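Side-chain contacts in glutathione S-transferase-like protein (PDB 4GLT), which binds glutathione and is probably a transferase of the glutathione S-transferase family, built as a two-subunit assembly: residues P72-P77 with E90-R95; V181-G186 with A215-T220; H100-D105 with A111-E116; K167-V170 with L176-I179. All blocks are in the same frame, centred on the assembly; numbering follows the deposited sequence.

Contact 1. Residues P72-P77 with E90-R95; sequences PVLILP and EYLDHR
Tyr91 meets the methyl ends of Leu74 and Leu76 with its ring. Leu74 CD2 meets the ring at Tyr91 CE2, 3.6 Å away, with the two side chains crossing at about a right angle. Leu76 and Tyr91 approach from opposite directions, and the leucine reaches the phenol end. Its CD2 lies 3.2 Å from Tyr91 OH and its CD1 lies 3.5 Å from the same oxygen, so both branches press on the hydroxyl from one side. Both leucines approach the ring obliquely. Leu92 adds a looser apolar touch, Leu92 CD2 to Leu74 CD2 at 4.3 Å. No hydrogen bond crosses the contact. These residues pack helix 85-93 onto strand 73-75 and the loop after it, within the thioredoxin-like N-terminal half of a glutathione transferase. Pro72, after a cis peptide bond, leads into that strand and touches the bound glutathione. Tyr91 reaches the strand because its CG stands anti to the backbone N (chi1 175°). Arg95 CD lies 3.7 Å above one face of the ring, offset toward the rim. Arg95 NH1 also bonds to Tyr91 O at 3.0 Å, with the donor tilted 19° from the carbonyl plane. Losing the Tyr91 ring to an alanine here is likely to leave a gap beside Leu74 and Leu76 and take away the face on which Arg95 CD rests. Further out, Leu82 packs on both Leu76 and Tyr91, and His106 of the second subunit packs on Tyr91 and accepts a bond from Arg95 NH1.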
# COMPACT_ATOMS: atom_id res chain seq x y z
N PRO A 72 8.30 -4.65 -6.33
CA PRO A 72 8.99 -4.13 -7.50
C PRO A 72 9.46 -2.69 -7.29
O PRO A 72 8.85 -1.95 -6.53
CB PRO A 72 7.90 -4.15 -8.58
CG PRO A 72 6.64 -3.92 -7.83
CD PRO A 72 6.84 -4.44 -6.42
N VAL A 73 10.48 -2.30 -8.05
CA VAL A 73 10.90 -0.93 -8.19
C VAL A 73 11.00 -0.62 -9.66
O VAL A 73 11.61 -1.38 -10.39
CB VAL A 73 12.27 -0.70 -7.61
CG1 VAL A 73 12.55 0.76 -7.53
CG2 VAL A 73 12.39 -1.33 -6.28
N LEU A 74 10.42 0.49 -10.11
CA LEU A 74 10.65 0.95 -11.48
C LEU A 74 11.71 2.04 -11.48
O LEU A 74 11.50 3.13 -10.94
CB LEU A 74 9.35 1.47 -12.13
CG LEU A 74 9.38 1.70 -13.65
CD1 LEU A 74 9.01 0.44 -14.42
CD2 LEU A 74 8.45 2.83 -14.03
N ILE A 75 12.87 1.72 -12.05
CA ILE A 75 13.95 2.68 -12.24
C ILE A 75 13.86 3.30 -13.64
O ILE A 75 14.09 2.62 -14.63
CB ILE A 75 15.32 2.01 -12.11
CG1 ILE A 75 15.40 1.27 -10.78
CG2 ILE A 75 16.43 3.04 -12.27
CD1 ILE A 75 16.50 0.24 -10.72
N LEU A 76 13.54 4.60 -13.70
CA LEU A 76 13.41 5.34 -14.96
C LEU A 76 14.78 5.81 -15.48
O LEU A 76 15.75 5.85 -14.72
CB LEU A 76 12.47 6.53 -14.77
CG LEU A 76 11.08 6.22 -14.19
CD1 LEU A 76 10.35 7.50 -13.82
CD2 LEU A 76 10.22 5.42 -15.17
N PRO A 77 14.85 6.17 -16.77
CA PRO A 77 16.11 6.61 -17.40
C PRO A 77 16.83 7.76 -16.68
O PRO A 77 18.03 7.94 -16.87
CB PRO A 77 15.67 7.06 -18.80
CG PRO A 77 14.42 6.30 -19.07
CD PRO A 77 13.74 6.09 -17.74
N GLU A 90 0.17 3.53 -11.48
CA GLU A 90 -0.52 4.74 -11.91
C GLU A 90 0.35 5.46 -12.92
O GLU A 90 -0.11 5.92 -13.96
CB GLU A 90 -0.86 5.66 -10.73
CG GLU A 90 -1.77 6.81 -11.13
CD GLU A 90 -2.43 7.50 -9.95
OE1 GLU A 90 -1.84 7.53 -8.86
OE2 GLU A 90 -3.56 8.01 -10.13
N TYR A 91 1.64 5.51 -12.63
CA TYR A 91 2.62 6.04 -13.56
C TYR A 91 2.53 5.43 -14.97
O TYR A 91 2.52 6.16 -15.96
CB TYR A 91 4.01 5.83 -13.00
CG TYR A 91 5.10 6.25 -13.94
CD1 TYR A 91 5.46 7.58 -14.07
CD2 TYR A 91 5.77 5.31 -14.70
CE1 TYR A 91 6.46 7.97 -14.93
CE2 TYR A 91 6.78 5.69 -15.56
CZ TYR A 91 7.12 7.02 -15.67
OH TYR A 91 8.12 7.41 -16.54
N LEU A 92 2.47 4.10 -15.06
CA LEU A 92 2.49 3.42 -16.35
C LEU A 92 1.18 3.57 -17.14
O LEU A 92 1.20 3.68 -18.36
CB LEU A 92 2.82 1.94 -16.18
CG LEU A 92 4.23 1.58 -15.68
CD1 LEU A 92 4.26 0.15 -15.16
CD2 LEU A 92 5.26 1.78 -16.77
N ASP A 93 0.04 3.57 -16.45
CA ASP A 93 -1.23 3.68 -17.15
C ASP A 93 -1.33 5.01 -17.88
O ASP A 93 -2.14 5.17 -18.78
CB ASP A 93 -2.42 3.51 -16.19
CG ASP A 93 -3.77 3.59 -16.91
OD1 ASP A 93 -3.87 3.17 -18.08
OD2 ASP A 93 -4.73 4.08 -16.29
N HIS A 94 -0.48 5.96 -17.51
CA HIS A 94 -0.51 7.30 -18.10
C HIS A 94 0.51 7.44 -19.23
O HIS A 94 0.57 8.46 -19.90
CB HIS A 94 -0.24 8.35 -17.03
CG HIS A 94 -0.36 9.76 -17.51
ND1 HIS A 94 0.71 10.47 -18.03
CD2 HIS A 94 -1.43 10.60 -17.56
CE1 HIS A 94 0.30 11.68 -18.37
NE2 HIS A 94 -0.99 11.78 -18.10
N ARG A 95 1.39 6.45 -19.37
CA ARG A 95 2.38 6.44 -20.44
C ARG A 95 1.82 6.29 -21.86
O ARG A 95 2.34 6.88 -22.79
CB ARG A 95 3.44 5.38 -20.17
CG ARG A 95 4.76 5.92 -19.69
CD ARG A 95 4.60 6.82 -18.48
NE ARG A 95 4.42 8.21 -18.84
CZ ARG A 95 3.93 9.14 -18.02
NH1 ARG A 95 3.57 8.82 -16.79
NH2 ARG A 95 3.81 10.39 -18.43

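Contact 2. Residues V181-G186 with A215-T220; sequences VGCMLG and ASFKDT
Phe217 pushes the end of its ring against bare backbone at Gly182. Its CE1 lies 3.5 Å from Gly182 C and 3.7 Å from Cys183 N. The neighbouring ring atom, Phe217 CZ, stands 3.5 Å from Gly182 O. The ring meets this peptide obliquely, and the interaction is van der Waals packing with no hydrogen bond across it. The fit depends on the missing side chain. A CB at Gly182 would fall 2.9 Å from Phe217 CE1, which is a clash. One turn on, Gly186 also has no side chain on this surface of the helix, and its backbone N bonds to Gly182 O, so that carbonyl is engaged within the helix. Phe217 gets there with CG anti to its backbone N (chi1 -172°), which carries the ring out from the short helix 215-218. The packing thins at Cys183, whose SG is 4.5 Å from Phe217 CE1. Beyond the ring, Ala215, Lys218 and Asp219 are exposed, and they make no contact with residues 181-186. The tight part is therefore one ring on one peptide, while much of the short helix is turned to solvent. Met211 and Met212 of helix 202-212 pack on the Phe217 ring. Arg35 of helix 32-44 makes a cation-pi contact with it and bonds to Phe217 O. The ring thus sits where helices 32-44, 176-191 and 202-212 converge, joining the C-terminal helical half to the first helix of the N-terminal half.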
# COMPACT_ATOMS: atom_id res chain seq x y z
N VAL A 181 -6.77 -8.76 -8.94
CA VAL A 181 -7.44 -9.97 -8.50
C VAL A 181 -6.79 -11.22 -9.09
O VAL A 181 -6.76 -12.27 -8.46
CB VAL A 181 -8.94 -9.91 -8.85
CG1 VAL A 181 -9.58 -11.28 -8.79
CG2 VAL A 181 -9.64 -8.93 -7.92
N GLY A 182 -6.26 -11.11 -10.30
CA GLY A 182 -5.54 -12.23 -10.92
C GLY A 182 -4.24 -12.54 -10.19
O GLY A 182 -3.99 -13.67 -9.77
N CYS A 183 -3.40 -11.53 -10.04
CA CYS A 183 -2.14 -11.70 -9.35
C CYS A 183 -2.34 -12.27 -7.94
O CYS A 183 -1.56 -13.11 -7.49
CB CYS A 183 -1.36 -10.38 -9.33
SG CYS A 183 -1.05 -9.78 -11.00
N MET A 184 -3.39 -11.81 -7.27
CA MET A 184 -3.78 -12.31 -5.95
C MET A 184 -4.06 -13.82 -5.92
O MET A 184 -3.43 -14.56 -5.15
CB MET A 184 -5.04 -11.57 -5.45
CG MET A 184 -5.60 -12.16 -4.16
SD MET A 184 -7.31 -11.72 -3.83
CE MET A 184 -8.11 -12.37 -5.30
N LEU A 185 -5.02 -14.24 -6.75
CA LEU A 185 -5.36 -15.66 -6.90
C LEU A 185 -4.15 -16.52 -7.26
O LEU A 185 -3.93 -17.59 -6.68
CB LEU A 185 -6.43 -15.81 -7.97
CG LEU A 185 -7.72 -15.03 -7.69
CD1 LEU A 185 -8.55 -14.83 -8.95
CD2 LEU A 185 -8.55 -15.73 -6.62
N GLY A 186 -3.38 -16.06 -8.23
CA GLY A 186 -2.19 -16.78 -8.66
C GLY A 186 -1.25 -16.93 -7.49
O GLY A 186 -0.57 -17.95 -7.35
N ALA A 215 -2.00 -13.35 -22.54
CA ALA A 215 -0.56 -13.56 -22.52
C ALA A 215 0.04 -12.74 -21.38
O ALA A 215 0.81 -13.26 -20.57
CB ALA A 215 0.05 -13.16 -23.85
N SER A 216 -0.32 -11.47 -21.31
CA SER A 216 0.16 -10.61 -20.24
C SER A 216 0.11 -11.40 -18.94
O SER A 216 1.12 -11.60 -18.27
CB SER A 216 -0.71 -9.36 -20.10
OG SER A 216 -2.08 -9.72 -20.00
N PHE A 217 -1.09 -11.86 -18.60
CA PHE A 217 -1.28 -12.59 -17.36
C PHE A 217 -0.54 -13.93 -17.36
O PHE A 217 0.32 -14.16 -16.51
CB PHE A 217 -2.76 -12.80 -17.06
CG PHE A 217 -3.01 -13.37 -15.70
CD1 PHE A 217 -2.59 -12.69 -14.57
CD2 PHE A 217 -3.63 -14.60 -15.56
CE1 PHE A 217 -2.80 -13.22 -13.31
CE2 PHE A 217 -3.84 -15.13 -14.30
CZ PHE A 217 -3.42 -14.44 -13.17
N LYS A 218 -0.88 -14.81 -18.30
CA LYS A 218 -0.30 -16.14 -18.34
C LYS A 218 1.21 -16.13 -18.50
O LYS A 218 1.90 -17.01 -18.00
CB LYS A 218 -0.93 -16.98 -19.46
CG LYS A 218 -0.60 -18.46 -19.35
CD LYS A 218 -1.11 -19.26 -20.53
CE LYS A 218 -0.60 -20.69 -20.46
NZ LYS A 218 -0.98 -21.50 -21.65
N ASP A 219 1.73 -15.12 -19.19
CA ASP A 219 3.16 -15.02 -19.45
C ASP A 219 3.96 -14.64 -18.22
O ASP A 219 5.19 -14.59 -18.28
CB ASP A 219 3.42 -13.98 -20.54
CG ASP A 219 3.34 -14.56 -21.94
OD1 ASP A 219 3.05 -15.77 -22.07
OD2 ASP A 219 3.57 -13.80 -22.90
N THR A 220 3.28 -14.38 -17.11
CA THR A 220 3.97 -13.88 -15.92
C THR A 220 3.72 -14.73 -14.68
O THR A 220 4.01 -14.30 -13.56
CB THR A 220 3.58 -12.42 -15.63
OG1 THR A 220 2.16 -12.33 -15.47
CG2 THR A 220 4.03 -11.50 -16.76

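Contact 3. Residues H100-D105 with A111-E116; sequences HLIPQD and AVRRWE
Pro103 and Val112 hold the connection between the two halves of the fold against the first long helix of the C-terminal half, 106-133. Their side chains meet tip to tip. Pro103 CD is 3.3 Å from Val112 CG2, tighter than usual for two carbons, and Pro103 CG is 3.5 Å from the same methyl. Val112 CG2 stands anti to the carbonyl carbon and beside the backbone N. Val112 CG1, anti to the backbone N (chi1 160°), is turned instead to Leu101 O, 4.1 Å away. Ile102 reaches the next residue of the helix, placing CD1 over one face of the Arg113 guanidinium, 3.9 Å from Arg113 NH1. No hydrogen bond joins the two segments. In the glutathione transferase fold, this turn leads from the thioredoxin-like part into the all-helical part. Asp105 stands at the N-cap of the helix, its OD1 making a weak bond to Thr107 N. The Arg113 chain is bent at chi2 and chi3 and runs along its own helix toward Glu116, about one turn further on. There it forms a salt bridge. Arg113 NH2 to Glu116 OE1 is modelled at 2.4 Å, so short that the exact length is doubtful, and Arg113 NE adds a weak bond to the same oxygen. This pairing probably helps fix the plane that Ile102 covers. The other oxygen, Glu116 OE2, forms a salt bridge with Lys36 of helix 32-44, and Val87 of the second subunit packs on Arg113.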
# COMPACT_ATOMS: atom_id res chain seq x y z
N HIS A 100 -7.34 2.24 -20.59
CA HIS A 100 -7.34 2.92 -19.33
C HIS A 100 -7.45 1.87 -18.25
O HIS A 100 -8.53 1.39 -17.95
CB HIS A 100 -8.54 3.86 -19.24
CG HIS A 100 -8.80 4.62 -20.50
ND1 HIS A 100 -8.85 6.00 -20.53
CD2 HIS A 100 -9.01 4.20 -21.76
CE1 HIS A 100 -9.10 6.39 -21.77
NE2 HIS A 100 -9.20 5.32 -22.53
N LEU A 101 -6.31 1.50 -17.68
CA LEU A 101 -6.28 0.57 -16.58
C LEU A 101 -6.93 1.22 -15.38
O LEU A 101 -7.61 0.57 -14.61
CB LEU A 101 -4.87 0.09 -16.31
CG LEU A 101 -4.26 -0.67 -17.48
CD1 LEU A 101 -2.87 -1.16 -17.18
CD2 LEU A 101 -5.14 -1.82 -17.88
N ILE A 102 -6.70 2.51 -15.22
CA ILE A 102 -7.36 3.28 -14.19
C ILE A 102 -8.30 4.28 -14.84
O ILE A 102 -7.87 5.22 -15.48
CB ILE A 102 -6.35 4.06 -13.37
CG1 ILE A 102 -5.34 3.10 -12.75
CG2 ILE A 102 -7.05 4.84 -12.31
CD1 ILE A 102 -4.28 3.79 -12.00
N PRO A 103 -9.60 4.10 -14.64
CA PRO A 103 -10.59 4.96 -15.28
C PRO A 103 -10.41 6.44 -14.95
O PRO A 103 -10.06 6.79 -13.82
CB PRO A 103 -11.91 4.44 -14.71
CG PRO A 103 -11.63 3.02 -14.36
CD PRO A 103 -10.23 3.03 -13.84
N GLN A 104 -10.67 7.29 -15.93
CA GLN A 104 -10.62 8.74 -15.76
C GLN A 104 -11.75 9.23 -14.84
O GLN A 104 -11.54 10.14 -14.03
CB GLN A 104 -10.71 9.42 -17.13
CG GLN A 104 -10.61 10.94 -17.11
CD GLN A 104 -10.14 11.50 -18.44
OE1 GLN A 104 -9.58 10.77 -19.27
NE2 GLN A 104 -10.35 12.79 -18.66
N ASP A 105 -12.93 8.64 -14.96
CA ASP A 105 -14.08 9.03 -14.13
C ASP A 105 -13.86 8.69 -12.66
O ASP A 105 -13.49 7.57 -12.31
CB ASP A 105 -15.37 8.39 -14.64
CG ASP A 105 -16.49 8.46 -13.61
OD1 ASP A 105 -16.55 9.46 -12.87
OD2 ASP A 105 -17.30 7.51 -13.54
N ALA A 111 -13.61 3.21 -7.38
CA ALA A 111 -14.06 1.83 -7.45
C ALA A 111 -12.90 0.91 -7.82
O ALA A 111 -12.74 -0.16 -7.24
CB ALA A 111 -15.20 1.69 -8.44
N VAL A 112 -12.07 1.34 -8.77
CA VAL A 112 -10.94 0.52 -9.22
C VAL A 112 -9.88 0.40 -8.14
O VAL A 112 -9.37 -0.69 -7.88
CB VAL A 112 -10.28 1.07 -10.50
CG1 VAL A 112 -8.87 0.52 -10.67
CG2 VAL A 112 -11.12 0.73 -11.71
N ARG A 113 -9.55 1.51 -7.51
CA ARG A 113 -8.50 1.47 -6.49
C ARG A 113 -8.96 0.74 -5.21
O ARG A 113 -8.14 0.19 -4.47
CB ARG A 113 -7.99 2.88 -6.20
CG ARG A 113 -7.86 3.72 -7.46
CD ARG A 113 -6.41 4.01 -7.84
NE ARG A 113 -5.48 2.93 -7.55
CZ ARG A 113 -4.16 3.03 -7.72
NH1 ARG A 113 -3.62 4.15 -8.18
NH2 ARG A 113 -3.36 2.01 -7.43
N ARG A 114 -10.27 0.70 -4.96
CA ARG A 114 -10.81 -0.02 -3.81
C ARG A 114 -10.68 -1.54 -3.99
O ARG A 114 -10.09 -2.24 -3.13
CB ARG A 114 -12.26 0.38 -3.55
CG ARG A 114 -12.75 0.09 -2.14
CD ARG A 114 -13.89 -0.91 -2.15
NE ARG A 114 -13.43 -2.29 -2.15
CZ ARG A 114 -13.87 -3.23 -2.97
NH1 ARG A 114 -14.79 -2.95 -3.88
NH2 ARG A 114 -13.38 -4.46 -2.88
N TRP A 115 -11.17 -2.03 -5.12
CA TRP A 115 -10.92 -3.42 -5.52
C TRP A 115 -9.45 -3.78 -5.32
O TRP A 115 -9.13 -4.76 -4.63
CB TRP A 115 -11.26 -3.65 -6.98
CG TRP A 115 -12.68 -4.05 -7.26
CD1 TRP A 115 -13.68 -3.22 -7.65
CD2 TRP A 115 -13.24 -5.37 -7.21
NE1 TRP A 115 -14.85 -3.94 -7.83
CE2 TRP A 115 -14.60 -5.26 -7.58
CE3 TRP A 115 -12.72 -6.63 -6.90
CZ2 TRP A 115 -15.45 -6.36 -7.64
CZ3 TRP A 115 -13.57 -7.72 -6.95
CH2 TRP A 115 -14.92 -7.58 -7.32
N GLU A 116 -8.56 -2.97 -5.91
CA GLU A 116 -7.11 -3.23 -5.87
C GLU A 116 -6.54 -3.32 -4.45
O GLU A 116 -5.62 -4.11 -4.19
CB GLU A 116 -6.35 -2.14 -6.64
CG GLU A 116 -4.83 -2.31 -6.63
CD GLU A 116 -4.07 -1.03 -6.93
OE1 GLU A 116 -4.70 0.05 -6.91
OE2 GLU A 116 -2.84 -1.09 -7.18

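Contact 4. Residues K167-V170 with L176-I179; sequences KWCV and LADI
Asp178 reaches from the first turn of helix 176-191 to the loop at Trp168 and Cys169. The polar contacts centre on its carboxylate. Cys169 N donates to Asp178 OD1 at 3.0 Å, a nearly straight bond (164°) that uses the syn lone pair of the oxygen. His207 NE2 bonds to the same oxygen. On the other arm, Asp178 OD2 bonds to Ser175 N and to water 1, the latter at 2.6 Å. That water also accepts from Val170 N at 2.8 Å, so it bridges loop and carboxylate. Asp178 CG is anti to the carbonyl carbon (chi1 -52°), which puts the carboxylate beside the backbone N, at the start of the helix. The buried charge is probably steadied by these donors. The aromatic contact is at an edge: Trp168 CE3 lies 3.0 Å from Asp178 OD1, which is near the indole plane. Ring and carboxylate planes are 71° apart. The apolar contact joins Cys169 to Ala177, closest at CB to CB, 3.5 Å. With a leucine in place of Asp178, Cys169 N, Ser175 N and His207 would probably lose their shared acceptor group, and the loop its polar tie to the helix. Ser175 lies just before the helix, and its OG takes a weak bond from Ala177 N. Phe174 packs on Ile179. The Ser-x-x-Asp sequence, the bond from Ser175 N to Asp178 and the Phe174-Ile179 packing are consistent with the N-capping box and hydrophobic staple known at the start of the corresponding helix in glutathione transferases.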
# COMPACT_ATOMS: atom_id res chain seq x y z
N LYS A 167 -19.10 -9.20 -15.71
CA LYS A 167 -18.01 -9.73 -16.51
C LYS A 167 -16.63 -9.43 -15.90
O LYS A 167 -15.80 -10.31 -15.77
CB LYS A 167 -18.08 -9.19 -17.94
CG LYS A 167 -19.41 -9.41 -18.65
CD LYS A 167 -19.87 -10.86 -18.57
CE LYS A 167 -20.88 -11.19 -19.66
NZ LYS A 167 -22.18 -10.49 -19.48
N TRP A 168 -16.46 -8.19 -15.45
CA TRP A 168 -15.20 -7.67 -14.92
C TRP A 168 -15.53 -6.91 -13.65
O TRP A 168 -16.69 -6.67 -13.37
CB TRP A 168 -14.48 -6.74 -15.90
CG TRP A 168 -13.94 -7.37 -17.14
CD1 TRP A 168 -14.34 -7.13 -18.41
CD2 TRP A 168 -12.88 -8.33 -17.23
NE1 TRP A 168 -13.61 -7.87 -19.29
CE2 TRP A 168 -12.71 -8.62 -18.59
CE3 TRP A 168 -12.07 -8.97 -16.30
CZ2 TRP A 168 -11.76 -9.52 -19.04
CZ3 TRP A 168 -11.14 -9.86 -16.75
CH2 TRP A 168 -10.99 -10.13 -18.10
N CYS A 169 -14.52 -6.55 -12.87
CA CYS A 169 -14.76 -5.92 -11.57
C CYS A 169 -15.50 -4.59 -11.61
O CYS A 169 -16.44 -4.39 -10.86
CB CYS A 169 -13.44 -5.70 -10.84
SG CYS A 169 -12.57 -7.19 -10.36
N VAL A 170 -15.11 -3.69 -12.51
CA VAL A 170 -15.73 -2.38 -12.53
C VAL A 170 -16.26 -2.02 -13.91
O VAL A 170 -15.62 -2.28 -14.93
CB VAL A 170 -14.75 -1.28 -12.09
CG1 VAL A 170 -15.40 0.10 -12.21
CG2 VAL A 170 -14.24 -1.53 -10.68
N LEU A 176 -7.18 -2.23 -13.83
CA LEU A 176 -6.26 -2.57 -12.77
C LEU A 176 -6.93 -3.54 -11.79
O LEU A 176 -6.29 -4.45 -11.28
CB LEU A 176 -5.83 -1.28 -12.06
CG LEU A 176 -4.81 -1.38 -10.94
CD1 LEU A 176 -3.54 -2.06 -11.43
CD2 LEU A 176 -4.52 0.01 -10.36
N ALA A 177 -8.22 -3.35 -11.53
CA ALA A 177 -8.93 -4.22 -10.60
C ALA A 177 -8.70 -5.69 -10.96
O ALA A 177 -8.11 -6.46 -10.20
CB ALA A 177 -10.42 -3.90 -10.60
N ASP A 178 -9.16 -6.06 -12.15
CA ASP A 178 -9.00 -7.43 -12.64
C ASP A 178 -7.56 -7.93 -12.55
O ASP A 178 -7.31 -9.04 -12.07
CB ASP A 178 -9.52 -7.47 -14.05
CG ASP A 178 -10.92 -6.89 -14.13
OD1 ASP A 178 -11.84 -7.58 -13.66
OD2 ASP A 178 -11.07 -5.74 -14.59
N ILE A 179 -6.62 -7.12 -12.98
CA ILE A 179 -5.23 -7.53 -12.90
C ILE A 179 -4.88 -7.88 -11.47
O ILE A 179 -4.22 -8.89 -11.20
CB ILE A 179 -4.29 -6.43 -13.41
CG1 ILE A 179 -4.55 -6.17 -14.90
CG2 ILE A 179 -2.84 -6.83 -13.17
CD1 ILE A 179 -3.60 -5.16 -15.51
O HOH W 1 -12.83 -3.88 -14.16

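Overall arrangement
Contacts 3 and 4 are the closest pair, with centres 9 Å apart. Leu101 O is 2.9 Å from Leu176 N, a probable hydrogen bond, and Trp115 packs on Val170. Contacts 4 and 2 share helix 176-191 and have centres 12 Å apart; Val181 touches both Cys169 and Trp115. Contact 1 is joined to contact 3 by the Asp93 carboxylate, with OD2 2.7 Å from Ile102 N and OD1 3.0 Å from Leu101 N. Both also touch the second subunit. Glutathione touches Pro72 in contact 1. The side chains of Arg113 in contact 3 and Cys183 in contact 2 are about 9 and 10 Å from a bound glutathione. Contact 4 lies away from the site.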